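Local coordinates for protein cellulase (Xanthomonas axonopodis pv. citri, PDB 5HOS) that probably hydrolyses internal beta-1,4-glucosidic bonds of cellulose, as an endoglucanase of glycosyl hydrolase family 5 built on a beta/alpha barrel, at residues A145-N150 / T182-L187; L73-E78 / V110-H115. All blocks are in the same frame, centred on the assembly; numbering follows the deposited sequence.

Contact 1. Residues A145-N150 / T182-L187; sequences AFKSDN and TGATNL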
ATOM      1  N   ALA A 145       7.851  -6.702 -16.677  1.00 17.27           N
ATOM      2  CA  ALA A 145       7.239  -7.984 -16.333  1.00 18.23           C
ATOM      3  C   ALA A 145       5.712  -7.946 -16.326  1.00 16.53           C
ATOM      4  O   ALA A 145       5.083  -8.926 -16.706  1.00 17.76           O
ATOM      5  CB  ALA A 145       7.747  -8.479 -14.986  1.00 18.48           C
ATOM      6  N   PHE A 146       5.134  -6.819 -15.902  1.00 14.89           N
ATOM      7  CA  PHE A 146       3.683  -6.655 -15.803  1.00 16.03           C
ATOM      8  C   PHE A 146       3.155  -5.546 -16.685  1.00 16.72           C
ATOM      9  O   PHE A 146       2.124  -4.948 -16.367  1.00 15.64           O
ATOM     10  CB  PHE A 146       3.296  -6.433 -14.347  1.00 16.45           C
ATOM     11  CG  PHE A 146       3.600  -7.618 -13.489  1.00 16.69           C
ATOM     12  CD1 PHE A 146       2.807  -8.763 -13.574  1.00 17.26           C
ATOM     13  CD2 PHE A 146       4.697  -7.619 -12.645  1.00 18.05           C
ATOM     14  CE1 PHE A 146       3.098  -9.879 -12.817  1.00 17.90           C
ATOM     15  CE2 PHE A 146       4.985  -8.735 -11.879  1.00 19.09           C
ATOM     16  CZ  PHE A 146       4.187  -9.860 -11.969  1.00 19.00           C
ATOM     17  N   LYS A 147       3.842  -5.325 -17.809  1.00 17.04           N
ATOM     18  CA  LYS A 147       3.595  -4.168 -18.692  1.00 18.54           C
ATOM     19  C   LYS A 147       2.149  -4.063 -19.128  1.00 17.96           C
ATOM     20  O   LYS A 147       1.645  -4.910 -19.864  1.00 19.63           O
ATOM     21  CB  LYS A 147       4.493  -4.219 -19.933  1.00 18.06           C
ATOM     22  CG  LYS A 147       4.325  -3.006 -20.858  1.00 21.00           C
ATOM     23  CD  LYS A 147       5.330  -3.024 -22.000  1.00 25.71           C
ATOM     24  CE  LYS A 147       4.966  -2.007 -23.067  1.00 30.40           C
ATOM     25  NZ  LYS A 147       6.059  -1.883 -24.076  1.00 38.15           N
ATOM     26  N   SER A 148       1.498  -3.017 -18.642  1.00 17.53           N
ATOM     27  CA  SER A 148       0.152  -2.636 -19.039  1.00 17.75           C
ATOM     28  C   SER A 148      -0.920  -3.693 -18.741  1.00 18.70           C
ATOM     29  O   SER A 148      -1.982  -3.694 -19.347  1.00 21.88           O
ATOM     30  CB  SER A 148       0.131  -2.224 -20.519  1.00 18.30           C
ATOM     31  OG  SER A 148       1.058  -1.194 -20.751  1.00 19.26           O
ATOM     32  N   ASP A 149      -0.645  -4.566 -17.781  1.00 18.19           N
ATOM     33  CA  ASP A 149      -1.610  -5.528 -17.319  1.00 18.82           C
ATOM     34  C   ASP A 149      -2.511  -4.769 -16.354  1.00 19.37           C
ATOM     35  O   ASP A 149      -2.084  -4.384 -15.274  1.00 20.34           O
ATOM     36  CB  ASP A 149      -0.890  -6.686 -16.630  1.00 18.95           C
ATOM     37  CG  ASP A 149      -1.838  -7.769 -16.139  1.00 20.66           C
ATOM     38  OD1 ASP A 149      -3.009  -7.474 -15.857  1.00 19.91           O
ATOM     39  OD2 ASP A 149      -1.396  -8.933 -16.021  1.00 23.91           O
ATOM     40  N   ASN A 150      -3.762  -4.565 -16.745  1.00 22.66           N
ATOM     41  CA  ASN A 150      -4.674  -3.722 -15.971  1.00 25.05           C
ATOM     42  C   ASN A 150      -5.021  -4.267 -14.579  1.00 21.51           C
ATOM     43  O   ASN A 150      -5.492  -3.516 -13.738  1.00 20.56           O
ATOM     44  CB  ASN A 150      -5.944  -3.429 -16.767  1.00 30.87           C
ATOM     45  CG  ASN A 150      -6.694  -2.214 -16.243  1.00 36.38           C
ATOM     46  OD1 ASN A 150      -6.131  -1.113 -16.138  1.00 40.65           O
ATOM     47  ND2 ASN A 150      -7.966  -2.404 -15.900  1.00 36.45           N
ATOM     48  N   THR A 182       9.147   2.506 -20.231  1.00 21.55           N
ATOM     49  CA  THR A 182       8.910   1.123 -20.693  1.00 21.37           C
ATOM     50  C   THR A 182       7.661   0.970 -21.561  1.00 20.14           C
ATOM     51  O   THR A 182       7.510  -0.045 -22.231  1.00 23.47           O
ATOM     52  CB  THR A 182       8.744   0.100 -19.553  1.00 22.09           C
ATOM     53  OG1 THR A 182       7.493   0.316 -18.882  1.00 20.94           O
ATOM     54  CG2 THR A 182       9.903   0.153 -18.568  1.00 22.83           C
ATOM     55  N   GLY A 183       6.762   1.949 -21.513  1.00 20.08           N
ATOM     56  CA  GLY A 183       5.472   1.887 -22.205  1.00 22.26           C
ATOM     57  C   GLY A 183       4.338   1.379 -21.331  1.00 19.41           C
ATOM     58  O   GLY A 183       3.187   1.405 -21.731  1.00 18.30           O
ATOM     59  N   ALA A 184       4.654   0.941 -20.115  1.00 17.04           N
ATOM     60  CA  ALA A 184       3.653   0.434 -19.195  1.00 17.10           C
ATOM     61  C   ALA A 184       2.652   1.515 -18.809  1.00 16.97           C
ATOM     62  O   ALA A 184       3.041   2.620 -18.413  1.00 16.69           O
ATOM     63  CB  ALA A 184       4.330  -0.107 -17.949  1.00 16.59           C
ATOM     64  N   THR A 185       1.369   1.184 -18.935  1.00 15.90           N
ATOM     65  CA  THR A 185       0.273   2.101 -18.656  1.00 17.54           C
ATOM     66  C   THR A 185      -0.410   1.879 -17.314  1.00 16.75           C
ATOM     67  O   THR A 185      -1.447   2.481 -17.045  1.00 17.18           O
ATOM     68  CB  THR A 185      -0.802   1.973 -19.744  1.00 19.45           C
ATOM     69  OG1 THR A 185      -1.250   0.612 -19.790  1.00 18.74           O
ATOM     70  CG2 THR A 185      -0.237   2.370 -21.086  1.00 21.62           C
ATOM     71  N   ASN A 186       0.185   1.048 -16.464  1.00 15.41           N
ATOM     72  CA  ASN A 186      -0.399   0.712 -15.181  1.00 16.16           C
ATOM     73  C   ASN A 186      -0.579   1.910 -14.265  1.00 15.28           C
ATOM     74  O   ASN A 186       0.161   2.896 -14.337  1.00 15.64           O
ATOM     75  CB  ASN A 186       0.479  -0.288 -14.433  1.00 16.04           C
ATOM     76  CG  ASN A 186       0.887  -1.472 -15.289  1.00 13.83           C
ATOM     77  OD1 ASN A 186       1.599  -1.306 -16.281  1.00 17.08           O
ATOM     78  ND2 ASN A 186       0.477  -2.647 -14.905  1.00 13.38           N
ATOM     79  N   LEU A 187      -1.550   1.790 -13.376  1.00 14.59           N
ATOM     80  CA  LEU A 187      -1.707   2.738 -12.303  1.00 14.76           C
ATOM     81  C   LEU A 187      -0.505   2.643 -11.370  1.00 15.09           C
ATOM     82  O   LEU A 187      -0.070   1.534 -11.020  1.00 15.62           O
ATOM     83  CB  LEU A 187      -2.969   2.438 -11.527  1.00 15.39           C
ATOM     84  CG  LEU A 187      -3.182   3.229 -10.246  1.00 16.96           C
ATOM     85  CD1 LEU A 187      -3.463   4.696 -10.556  1.00 18.10           C
ATOM     86  CD2 LEU A 187      -4.281   2.574  -9.439  1.00 17.88           C
TER
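Two neighbouring helix-to-strand loops of the beta/alpha barrel meet here: Lys147, Ser148 and the backbone around them, between helix 132-145 and strand 152-155, lie against Thr182 to Asn186, between helix 165-181 and strand 188-191. Residues Phe146 to Asp149 form a type II beta turn, and the side-chain amide of Asn186 bonds to its backbone. Asn186 OD1 accepts from Ser148 N at 2.9 Å, while ND2 of the same amide donates to Phe146 O at 3.2 Å, with the acceptor close to the amide plane. Phe146 O also takes the turn's own bond from Asp149 N, and the two donors approach from opposite faces of its carbonyl plane. A further bond from Asn186 ND2 to Val152 O ties the amide to the first residue of strand 152-155. Ser148 OG, set beside its own backbone N (chi1 -56°), accepts from Thr185 N at 3.0 Å; Thr185 OG1 stands 3.1 Å from the same hydroxyl. Lys147 runs fully extended alongside the second loop, its CG 3.9 Å from Ala184 CA. Its NZ ends 3.0 Å from Thr182 O, in the carbonyl plane, where helix 165-181 gives way to Gly183 with positive phi. Thr182 OG1 accepts from Ala184 N at 3.2 Å, an ST turn, and is also bonded to Ile179 O. Asp149 points its CB away from the second loop, and its OD2 forms a salt bridge with Lys104. With both ends of the Asn186 amide bonded, its rotation is fixed, and the carbonyl O of buried Phe146 takes two bonds; the ammonium of Lys147, near the C-terminal end of a helix, probably gains from the partial negative charge there.

Contact 2. Residues L73-E78 / V110-H115; sequences LPILWE and VIVDVH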
ATOM      1  N   LEU A  73      -0.273  -6.442  -1.946  1.00 14.45           N
ATOM      2  CA  LEU A  73       0.652  -7.540  -1.698  1.00 16.01           C
ATOM      3  C   LEU A  73       2.055  -7.021  -1.385  1.00 14.58           C
ATOM      4  O   LEU A  73       2.815  -6.695  -2.297  1.00 14.27           O
ATOM      5  CB  LEU A  73       0.676  -8.457  -2.918  1.00 17.43           C
ATOM      6  CG  LEU A  73       1.500  -9.734  -2.798  1.00 18.82           C
ATOM      7  CD1 LEU A  73       0.780 -10.738  -1.912  1.00 19.08           C
ATOM      8  CD2 LEU A  73       1.780 -10.308  -4.180  1.00 19.78           C
ATOM      9  N   PRO A  74       2.399  -6.935  -0.086  1.00 15.07           N
ATOM     10  CA  PRO A  74       3.749  -6.584   0.292  1.00 14.55           C
ATOM     11  C   PRO A  74       4.751  -7.658  -0.125  1.00 15.57           C
ATOM     12  O   PRO A  74       4.521  -8.846   0.134  1.00 15.79           O
ATOM     13  CB  PRO A  74       3.681  -6.516   1.819  1.00 14.61           C
ATOM     14  CG  PRO A  74       2.276  -6.223   2.135  1.00 15.99           C
ATOM     15  CD  PRO A  74       1.521  -7.010   1.102  1.00 16.07           C
ATOM     16  N   ILE A  75       5.827  -7.225  -0.781  1.00 15.43           N
ATOM     17  CA  ILE A  75       6.962  -8.074  -1.131  1.00 17.25           C
ATOM     18  C   ILE A  75       8.234  -7.368  -0.701  1.00 17.82           C
ATOM     19  O   ILE A  75       8.237  -6.144  -0.545  1.00 17.62           O
ATOM     20  CB  ILE A  75       7.001  -8.428  -2.633  1.00 18.24           C
ATOM     21  CG1 ILE A  75       7.223  -7.198  -3.532  1.00 19.62           C
ATOM     22  CG2 ILE A  75       5.710  -9.123  -3.030  1.00 18.96           C
ATOM     23  CD1 ILE A  75       8.662  -6.898  -3.874  1.00 23.20           C
ATOM     24  N   LEU A  76       9.297  -8.143  -0.481  1.00 19.15           N
ATOM     25  CA  LEU A  76      10.596  -7.590  -0.107  1.00 18.25           C
ATOM     26  C   LEU A  76      11.460  -7.393  -1.323  1.00 17.43           C
ATOM     27  O   LEU A  76      11.719  -8.353  -2.051  1.00 17.84           O
ATOM     28  CB  LEU A  76      11.357  -8.522   0.837  1.00 20.67           C
ATOM     29  CG  LEU A  76      11.287  -8.356   2.344  1.00 26.33           C
ATOM     30  CD1 LEU A  76      12.444  -9.140   2.947  1.00 28.26           C
ATOM     31  CD2 LEU A  76      11.337  -6.909   2.797  1.00 27.19           C
ATOM     32  N   TRP A  77      11.945  -6.169  -1.517  1.00 17.15           N
ATOM     33  CA  TRP A  77      12.844  -5.837  -2.631  1.00 17.90           C
ATOM     34  C   TRP A  77      13.970  -6.877  -2.762  1.00 17.93           C
ATOM     35  O   TRP A  77      14.225  -7.392  -3.844  1.00 18.27           O
ATOM     36  CB  TRP A  77      13.441  -4.437  -2.417  1.00 17.52           C
ATOM     37  CG  TRP A  77      14.220  -3.843  -3.569  1.00 17.84           C
ATOM     38  CD1 TRP A  77      14.646  -4.466  -4.714  1.00 17.86           C
ATOM     39  CD2 TRP A  77      14.712  -2.506  -3.648  1.00 16.83           C
ATOM     40  NE1 TRP A  77      15.352  -3.596  -5.497  1.00 17.40           N
ATOM     41  CE2 TRP A  77      15.415  -2.385  -4.865  1.00 17.15           C
ATOM     42  CE3 TRP A  77      14.628  -1.393  -2.800  1.00 13.76           C
ATOM     43  CZ2 TRP A  77      16.022  -1.185  -5.270  1.00 18.98           C
ATOM     44  CZ3 TRP A  77      15.242  -0.190  -3.206  1.00 17.52           C
ATOM     45  CH2 TRP A  77      15.927  -0.105  -4.420  1.00 18.00           C
ATOM     46  N   GLU A  78      14.612  -7.199  -1.645  1.00 18.28           N
ATOM     47  CA  GLU A  78      15.791  -8.058  -1.661  1.00 18.79           C
ATOM     48  C   GLU A  78      15.486  -9.503  -2.043  1.00 19.72           C
ATOM     49  O   GLU A  78      16.367 -10.204  -2.562  1.00 22.44           O
ATOM     50  CB  GLU A  78      16.504  -8.021  -0.307  1.00 18.85           C
ATOM     51  CG  GLU A  78      17.042  -6.639   0.043  1.00 19.04           C
ATOM     52  CD  GLU A  78      16.068  -5.750   0.802  1.00 18.78           C
ATOM     53  OE1 GLU A  78      14.869  -6.089   0.945  1.00 17.67           O
ATOM     54  OE2 GLU A  78      16.518  -4.678   1.258  1.00 19.40           O
ATOM     55  N   VAL A 110      -4.244  -6.437  -8.001  1.00 14.90           N
ATOM     56  CA  VAL A 110      -3.131  -6.618  -7.058  1.00 15.10           C
ATOM     57  C   VAL A 110      -2.244  -5.387  -7.113  1.00 15.89           C
ATOM     58  O   VAL A 110      -1.763  -5.021  -8.187  1.00 15.58           O
ATOM     59  CB  VAL A 110      -2.282  -7.872  -7.360  1.00 17.07           C
ATOM     60  CG1 VAL A 110      -1.064  -7.956  -6.454  1.00 18.57           C
ATOM     61  CG2 VAL A 110      -3.111  -9.124  -7.188  1.00 18.46           C
ATOM     62  N   ILE A 111      -2.021  -4.771  -5.952  1.00 14.66           N
ATOM     63  CA  ILE A 111      -0.988  -3.761  -5.798  1.00 14.87           C
ATOM     64  C   ILE A 111       0.275  -4.498  -5.406  1.00 14.06           C
ATOM     65  O   ILE A 111       0.313  -5.128  -4.344  1.00 14.26           O
ATOM     66  CB  ILE A 111      -1.327  -2.733  -4.696  1.00 15.36           C
ATOM     67  CG1 ILE A 111      -2.646  -2.015  -4.995  1.00 15.43           C
ATOM     68  CG2 ILE A 111      -0.192  -1.717  -4.516  1.00 15.81           C
ATOM     69  CD1 ILE A 111      -3.281  -1.382  -3.766  1.00 15.55           C
ATOM     70  N   VAL A 112       1.296  -4.433  -6.247  1.00 14.72           N
ATOM     71  CA  VAL A 112       2.608  -4.949  -5.883  1.00 14.42           C
ATOM     72  C   VAL A 112       3.274  -3.862  -5.050  1.00 13.83           C
ATOM     73  O   VAL A 112       3.616  -2.807  -5.575  1.00 13.67           O
ATOM     74  CB  VAL A 112       3.468  -5.297  -7.111  1.00 15.24           C
ATOM     75  CG1 VAL A 112       4.846  -5.787  -6.672  1.00 14.90           C
ATOM     76  CG2 VAL A 112       2.772  -6.348  -7.965  1.00 15.21           C
ATOM     77  N   ASP A 113       3.444  -4.132  -3.756  1.00 14.19           N
ATOM     78  CA  ASP A 113       3.968  -3.156  -2.784  1.00 15.28           C
ATOM     79  C   ASP A 113       5.392  -3.551  -2.441  1.00 14.89           C
ATOM     80  O   ASP A 113       5.613  -4.534  -1.734  1.00 15.83           O
ATOM     81  CB  ASP A 113       3.049  -3.118  -1.534  1.00 15.67           C
ATOM     82  CG  ASP A 113       3.776  -2.740  -0.227  1.00 16.85           C
ATOM     83  OD1 ASP A 113       4.735  -1.937  -0.237  1.00 15.07           O
ATOM     84  OD2 ASP A 113       3.357  -3.267   0.831  1.00 17.23           O
ATOM     85  N   VAL A 114       6.351  -2.771  -2.929  1.00 15.08           N
ATOM     86  CA  VAL A 114       7.755  -2.969  -2.579  1.00 16.07           C
ATOM     87  C   VAL A 114       7.875  -2.426  -1.152  1.00 16.61           C
ATOM     88  O   VAL A 114       7.900  -1.212  -0.941  1.00 14.98           O
ATOM     89  CB  VAL A 114       8.698  -2.240  -3.557  1.00 15.72           C
ATOM     90  CG1 VAL A 114      10.154  -2.423  -3.147  1.00 16.61           C
ATOM     91  CG2 VAL A 114       8.473  -2.752  -4.978  1.00 15.56           C
ATOM     92  N   HIS A 115       7.933  -3.347  -0.187  1.00 16.06           N
ATOM     93  CA  HIS A 115       7.660  -3.043   1.214  1.00 17.08           C
ATOM     94  C   HIS A 115       8.947  -2.771   1.968  1.00 16.10           C
ATOM     95  O   HIS A 115       9.302  -3.492   2.897  1.00 16.83           O
ATOM     96  CB  HIS A 115       6.851  -4.181   1.852  1.00 17.05           C
ATOM     97  CG  HIS A 115       6.110  -3.789   3.095  1.00 17.08           C
ATOM     98  ND1 HIS A 115       4.831  -3.278   3.071  1.00 18.76           N
ATOM     99  CD2 HIS A 115       6.452  -3.872   4.403  1.00 17.39           C
ATOM    100  CE1 HIS A 115       4.421  -3.052   4.304  1.00 17.83           C
ATOM    101  NE2 HIS A 115       5.387  -3.400   5.132  1.00 18.54           N
TER
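Val112 CG1 and Ile75 CG1 meet at 4.2 Å on the outward face of two adjacent strands, under helix 90-105, whose Ile96 touches both. The CG1 branch of Ile75 sits between its backbone N and carbonyl carbon (chi1 65°), which turns it across the neighbouring strand, and its CD1 approaches Val114 CG2. Leu73 CB lies 4.0 Å from Val110 CG1 at one end of this apolar row; at the other, Val114 CG1 packs 3.9 Å from Trp77 CB, with Leu138 of helix 132-145 touching both residues. The strands, 70-75 and 109-114, are the second and third of the eight-stranded parallel barrel; with helix 90-105 in the connection between them they form a beta-alpha-beta crossover. The short strand segments run parallel, their directions 29° apart, and four backbone bonds join them: Leu73 N to Ile111 O, Asp113 N to Leu73 O, Ile75 N to Asp113 O and His115 N to Ile75 O. Pro74, Asp113 and His115 lie at the C-terminal strand ends, where family 5 glycosidases have their active site, so this edge probably borders it. Pro74 CG comes within 3.4 Å of Asp113 OD2, and its CB lies 3.7 Å from His115 ND1. Asp113 OD2 uses its syn lone pair to accept from His115 ND1 at 2.7 Å, nearly in the imidazole plane, which holds the ring's orientation. Asn158 touches both residues, and Glu271 of strand 267-273 touches the side chain of His115.

Contact 2 is wholly buried and lies near the middle of the chain, joining the second and third barrel strands; contact 1 is only partly buried, its centre about 18 Å from the centre of the chain, and joins the loops leading into the fourth and fifth strands. Their centres are about 16 Å apart and they do not touch, yet helix 90-105 reaches both, through Phe146 in one and Ile75 and Val112 in the other. Regular strand-to-strand backbone bonding and aliphatic side chains carry 73-78/110-115, with a polar pair inside the barrel. In 145-150/182-187 no strands pair, and side chains bonded to main-chain atoms do the joining instead.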